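Local coordinates for fimbrial protein MyfA (Yersinia enterocolitica, PDB 5LND) that serves as the major pilus subunit of Myf fimbriae, assembling into protease-resistant homopolymers that are a probable virulence factor, at residues 2-7 / 25-30; 16-21 / 86-91. All blocks are in the same frame, centred on the assembly; numbering follows the deposited sequence.

Both contacts lie in the Ig-like beta sandwich of the subunit and reach the same antiparallel sheet of strands 3-8, 22-30 and 81-88, with centres about 22 Å apart on opposite sides of the chain's centre. Interaction 1 is a regular strand pair, partly buried: one face feeds aromatic and aliphatic side chains into the core, while the other carries mostly polar groups. Interaction 2 is a surface contact where loops run on from strand 81-88 and lead into strand 22-30; three hydrogen bonds, two of them from or to side chains, replace the repeating backbone pattern. The two meet where F86 packs on L27 and F6.

Interaction 1. Residues 2-7 / 25-30; sequences FSVEFK and FHLVMS
F6 and F25 meet near one end of an antiparallel pair formed by strands 3-8 and 22-30, part of one sheet of the Ig-like sandwich in which 3-8 is an outermost strand within this chain. The F6 ring reaches across the strand boundary with its CZ over one face of the F25 ring, 3.4 Å from F25 CG. The rings are near parallel (30° between planes) but slid apart, with centroids 4.9 Å from each other, so they barely overlap. With CG of F6 anti to the backbone N (chi1 -175°) and CG of F25 instead anti to the carbonyl carbon (chi1 -66°), the two rings reach each other although F25 lies beyond the K7–H26 pair. L27 CB lies at the edge of the F6 ring, and L27 CD1 touches V4 CG1 at 3.6 Å. These groups and M29 face the sandwich interior, where F6 and F25 both touch A126 of strand 118-130 and M29 packs on W38.

The opposite face is largely polar, with V28 as its apolar member. S3 OG approaches S30 CB at 3.5 Å, and one water joins both serine hydroxyls while donating a hydrogen bond to V28 O.

Between the faces, S3–S30, E5–V28 and K7–H26 are hydrogen-bonded pairs, each using both amides. V28 N meets E5 O at 2.7 Å in the carbonyl plane, whereas S3 N, at 3.2 Å, is tilted from the plane of the S30 carbonyl.

The chemistry is thus largely divided by face: six backbone bonds fix the register, alternate residues join the hydrophobic core, and V28 O is gripped by two donors, E5 N and the water.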
loop_
_atom_site.group_PDB
_atom_site.type_symbol
_atom_site.label_atom_id
_atom_site.label_comp_id
_atom_site.label_asym_id
_atom_site.label_seq_id
_atom_site.Cartn_x
_atom_site.Cartn_y
_atom_site.Cartn_z
ATOM N N PHE B 2 29.880 1.102 20.395
ATOM C CA PHE B 2 28.494 1.067 19.928
ATOM C C PHE B 2 28.414 0.555 18.492
ATOM O O PHE B 2 29.128 1.033 17.601
ATOM C CB PHE B 2 27.861 2.460 20.039
ATOM C CG PHE B 2 26.727 2.717 19.059
ATOM C CD1 PHE B 2 25.420 2.342 19.363
ATOM C CD2 PHE B 2 26.962 3.375 17.853
ATOM C CE1 PHE B 2 24.385 2.584 18.472
ATOM C CE2 PHE B 2 25.927 3.623 16.970
ATOM C CZ PHE B 2 24.641 3.226 17.278
ATOM N N SER B 3 27.532 -0.414 18.281
ATOM C CA SER B 3 27.349 -1.014 16.975
ATOM C C SER B 3 25.900 -1.427 16.835
ATOM O O SER B 3 25.234 -1.710 17.827
ATOM C CB SER B 3 28.233 -2.241 16.828
ATOM O OG SER B 3 27.680 -3.344 17.515
ATOM N N VAL B 4 25.408 -1.454 15.602
ATOM C CA VAL B 4 24.049 -1.912 15.316
ATOM C C VAL B 4 24.107 -2.879 14.143
ATOM O O VAL B 4 24.909 -2.695 13.237
ATOM C CB VAL B 4 23.127 -0.732 14.947
ATOM C CG1 VAL B 4 21.704 -1.200 14.725
ATOM C CG2 VAL B 4 23.157 0.314 16.028
ATOM N N GLU B 5 23.297 -3.930 14.162
ATOM C CA GLU B 5 23.096 -4.703 12.941
ATOM C C GLU B 5 21.623 -4.918 12.681
ATOM O O GLU B 5 20.885 -5.315 13.570
ATOM C CB GLU B 5 23.818 -6.049 12.966
ATOM C CG GLU B 5 23.482 -6.951 11.753
ATOM C CD GLU B 5 24.060 -6.465 10.406
ATOM O OE1 GLU B 5 23.805 -5.311 9.989
ATOM O OE2 GLU B 5 24.758 -7.262 9.741
ATOM N N PHE B 6 21.211 -4.659 11.448
ATOM C CA PHE B 6 19.819 -4.783 11.052
ATOM C C PHE B 6 19.727 -5.475 9.693
ATOM O O PHE B 6 20.213 -4.958 8.688
ATOM C CB PHE B 6 19.188 -3.397 10.987
ATOM C CG PHE B 6 17.719 -3.413 10.705
ATOM C CD1 PHE B 6 16.832 -3.912 11.638
ATOM C CD2 PHE B 6 17.224 -2.909 9.518
ATOM C CE1 PHE B 6 15.477 -3.922 11.394
ATOM C CE2 PHE B 6 15.869 -2.907 9.268
ATOM C CZ PHE B 6 14.996 -3.417 10.210
ATOM N N LYS B 7 19.110 -6.651 9.672
ATOM C CA LYS B 7 19.049 -7.463 8.471
ATOM C C LYS B 7 17.662 -8.031 8.309
ATOM O O LYS B 7 16.953 -8.223 9.291
ATOM C CB LYS B 7 20.037 -8.625 8.560
ATOM C CG LYS B 7 21.481 -8.211 8.676
ATOM C CD LYS B 7 22.419 -9.374 8.398
ATOM C CE LYS B 7 22.134 -10.545 9.315
ATOM N NZ LYS B 7 23.228 -11.557 9.268
ATOM N N PHE B 25 12.484 -8.822 9.933
ATOM C CA PHE B 25 13.760 -8.169 10.197
ATOM C C PHE B 25 14.326 -8.591 11.542
ATOM O O PHE B 25 13.579 -8.907 12.468
ATOM C CB PHE B 25 13.614 -6.642 10.200
ATOM C CG PHE B 25 13.249 -6.044 8.870
ATOM C CD1 PHE B 25 14.127 -6.096 7.795
ATOM C CD2 PHE B 25 12.038 -5.394 8.705
ATOM C CE1 PHE B 25 13.783 -5.536 6.575
ATOM C CE2 PHE B 25 11.702 -4.824 7.495
ATOM C CZ PHE B 25 12.577 -4.900 6.432
ATOM N N HIS B 26 15.650 -8.577 11.642
ATOM C CA HIS B 26 16.313 -8.821 12.911
ATOM C C HIS B 26 17.271 -7.686 13.229
ATOM O O HIS B 26 18.046 -7.260 12.367
ATOM C CB HIS B 26 17.062 -10.146 12.890
ATOM C CG HIS B 26 17.717 -10.490 14.193
ATOM N ND1 HIS B 26 17.004 -10.850 15.317
ATOM C CD2 HIS B 26 19.024 -10.537 14.549
ATOM C CE1 HIS B 26 17.841 -11.104 16.306
ATOM N NE2 HIS B 26 19.074 -10.922 15.866
ATOM N N LEU B 27 17.216 -7.210 14.471
ATOM C CA LEU B 27 17.998 -6.060 14.895
ATOM C C LEU B 27 18.865 -6.412 16.086
ATOM O O LEU B 27 18.414 -7.105 16.994
ATOM C CB LEU B 27 17.060 -4.914 15.277
ATOM C CG LEU B 27 17.689 -3.759 16.061
ATOM C CD1 LEU B 27 18.619 -2.962 15.200
ATOM C CD2 LEU B 27 16.612 -2.880 16.632
ATOM N N VAL B 28 20.110 -5.943 16.078
ATOM C CA VAL B 28 21.005 -6.124 17.216
ATOM C C VAL B 28 21.649 -4.804 17.601
ATOM O O VAL B 28 22.378 -4.214 16.810
ATOM C CB VAL B 28 22.116 -7.145 16.912
ATOM C CG1 VAL B 28 22.994 -7.337 18.126
ATOM C CG2 VAL B 28 21.508 -8.467 16.502
ATOM N N MET B 29 21.379 -4.343 18.817
ATOM C CA MET B 29 21.945 -3.089 19.304
ATOM C C MET B 29 22.923 -3.369 20.448
ATOM O O MET B 29 22.526 -3.842 21.513
ATOM C CB MET B 29 20.827 -2.141 19.764
ATOM C CG MET B 29 19.837 -1.736 18.673
ATOM S SD MET B 29 18.362 -0.901 19.271
ATOM C CE MET B 29 17.502 -2.244 20.069
ATOM N N SER B 30 24.199 -3.067 20.223
ATOM C CA SER B 30 25.242 -3.412 21.180
ATOM C C SER B 30 25.993 -2.231 21.788
ATOM O O SER B 30 26.266 -1.236 21.114
ATOM C CB SER B 30 26.247 -4.368 20.542
ATOM O OG SER B 30 25.644 -5.609 20.256
HETATM O O HOH W 1 25.172 -5.072 17.349
#

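Interaction 2. Residues 16-21 / 86-91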
loop_
_atom_site.group_PDB
_atom_site.type_symbol
_atom_site.label_atom_id
_atom_site.label_comp_id
_atom_site.label_asym_id
_atom_site.label_seq_id
_atom_site.Cartn_x
_atom_site.Cartn_y
_atom_site.Cartn_z
ATOM N N GLY B 16 -0.163 -13.274 0.265
ATOM C CA GLY B 16 -1.368 -13.899 0.771
ATOM C C GLY B 16 -1.499 -13.696 2.259
ATOM O O GLY B 16 -0.669 -13.044 2.883
ATOM N N LYS B 17 -2.553 -14.263 2.830
ATOM C CA LYS B 17 -2.833 -14.085 4.244
ATOM C C LYS B 17 -1.885 -14.942 5.067
ATOM O O LYS B 17 -1.679 -16.120 4.780
ATOM C CB LYS B 17 -4.285 -14.452 4.537
ATOM C CG LYS B 17 -4.828 -13.914 5.847
ATOM C CD LYS B 17 -6.300 -14.266 5.994
ATOM C CE LYS B 17 -6.810 -14.007 7.404
ATOM N NZ LYS B 17 -7.047 -12.569 7.704
ATOM N N LEU B 18 -1.287 -14.327 6.077
ATOM C CA LEU B 18 -0.336 -15.007 6.936
ATOM C C LEU B 18 -1.090 -15.862 7.934
ATOM O O LEU B 18 -2.085 -15.407 8.506
ATOM C CB LEU B 18 0.525 -13.980 7.663
ATOM C CG LEU B 18 1.389 -13.079 6.789
ATOM C CD1 LEU B 18 2.015 -11.964 7.600
ATOM C CD2 LEU B 18 2.464 -13.886 6.093
ATOM N N ASP B 19 -0.637 -17.101 8.129
ATOM C CA ASP B 19 -1.255 -17.971 9.124
ATOM C C ASP B 19 -0.776 -17.537 10.498
ATOM O O ASP B 19 -1.518 -17.596 11.486
ATOM C CB ASP B 19 -0.876 -19.446 8.917
ATOM C CG ASP B 19 -0.664 -19.811 7.460
ATOM O OD1 ASP B 19 -1.659 -20.090 6.751
ATOM O OD2 ASP B 19 0.513 -19.845 7.036
ATOM N N ALA B 20 0.472 -17.077 10.538
ATOM C CA ALA B 20 1.193 -16.886 11.790
ATOM C C ALA B 20 2.015 -15.610 11.812
ATOM O O ALA B 20 2.273 -15.006 10.772
ATOM C CB ALA B 20 2.097 -18.063 12.037
ATOM N N ASP B 21 2.431 -15.216 13.010
ATOM C CA ASP B 21 3.388 -14.137 13.162
ATOM C C ASP B 21 4.631 -14.521 12.381
ATOM O O ASP B 21 5.196 -15.592 12.581
ATOM C CB ASP B 21 3.718 -13.909 14.641
ATOM C CG ASP B 21 2.575 -13.266 15.406
ATOM O OD1 ASP B 21 1.606 -12.814 14.767
ATOM O OD2 ASP B 21 2.653 -13.203 16.651
ATOM N N PHE B 86 11.470 -8.190 14.205
ATOM C CA PHE B 86 10.256 -7.518 13.788
ATOM C C PHE B 86 9.480 -8.449 12.878
ATOM O O PHE B 86 9.990 -8.890 11.846
ATOM C CB PHE B 86 10.579 -6.196 13.090
ATOM C CG PHE B 86 11.238 -5.189 13.987
ATOM C CD1 PHE B 86 10.480 -4.237 14.657
ATOM C CD2 PHE B 86 12.620 -5.197 14.166
ATOM C CE1 PHE B 86 11.087 -3.305 15.490
ATOM C CE2 PHE B 86 13.237 -4.271 15.002
ATOM C CZ PHE B 86 12.466 -3.326 15.662
ATOM N N PHE B 87 8.253 -8.760 13.276
ATOM C CA PHE B 87 7.463 -9.736 12.553
ATOM C C PHE B 87 6.196 -9.113 11.980
ATOM O O PHE B 87 5.780 -8.033 12.400
ATOM C CB PHE B 87 7.112 -10.907 13.469
ATOM C CG PHE B 87 6.245 -10.524 14.628
ATOM C CD1 PHE B 87 4.868 -10.478 14.496
ATOM C CD2 PHE B 87 6.807 -10.206 15.854
ATOM C CE1 PHE B 87 4.077 -10.118 15.551
ATOM C CE2 PHE B 87 6.016 -9.842 16.920
ATOM C CZ PHE B 87 4.646 -9.798 16.768
ATOM N N LEU B 88 5.594 -9.800 11.013
ATOM C CA LEU B 88 4.306 -9.405 10.468
ATOM C C LEU B 88 3.232 -10.173 11.229
ATOM O O LEU B 88 3.432 -11.330 11.574
ATOM C CB LEU B 88 4.248 -9.733 8.987
ATOM C CG LEU B 88 5.410 -9.217 8.153
ATOM C CD1 LEU B 88 5.169 -9.505 6.689
ATOM C CD2 LEU B 88 5.614 -7.732 8.395
ATOM N N ALA B 89 2.102 -9.537 11.509
ATOM C CA ALA B 89 1.069 -10.204 12.289
ATOM C C ALA B 89 0.376 -11.302 11.484
ATOM O O ALA B 89 0.236 -11.215 10.263
ATOM C CB ALA B 89 0.062 -9.204 12.824
ATOM N N ALA B 90 -0.047 -12.346 12.184
ATOM C CA ALA B 90 -0.864 -13.390 11.588
ATOM C C ALA B 90 -2.174 -12.794 11.094
ATOM O O ALA B 90 -2.807 -12.021 11.808
ATOM C CB ALA B 90 -1.148 -14.454 12.606
ATOM N N GLY B 91 -2.590 -13.169 9.888
ATOM C CA GLY B 91 -3.852 -12.699 9.344
ATOM C C GLY B 91 -3.710 -11.534 8.383
ATOM O O GLY B 91 -4.673 -11.162 7.697
#
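At the surface end of the three-stranded sheet, the loop joining strands 16-17 and 22-30 lies against residues 86-91, which run from strand 81-88 toward strand 93-94. D21 and F87 lie side by side and point the same way, the carboxylate plane turned 26° from the ring plane. D21 CG comes within 3.5 Å of F87 CE1. D21 OD2 lies beside F87 CE1 (3.6 Å), while OD1 turns to the backbone and accepts from A90 N at 3.1 Å, met nearly along its C–O axis.

Toward the start of 16-21, L18 O accepts from G91 N at 2.7 Å; the bond is bent (141° at the hydrogen) and its donor is tilted from the carbonyl plane. K17 stretches alongside G91, then bends at its last torsion (chi4 76°), bringing NZ to G91 O at 2.8 Å, in the carbonyl plane and on a lone pair. Beside these polar links, L18 CD1 presses on L88 CB at 3.4 Å, tighter than usual van der Waals contact, and also lies 3.3 Å from A89 O. A90 CB rests against D19 O and the A20 carbonyl carbon.

Two side chains therefore bond to main-chain atoms of 86-91, and one backbone bond lies between them in the sequence of 16-21. The ammonium group of K17 would be expected to polarise the G91 carbonyl. The three bonds join the end of strand 16-17 and the loop after it to the chain leaving strand 81-88, beside a small leucine contact.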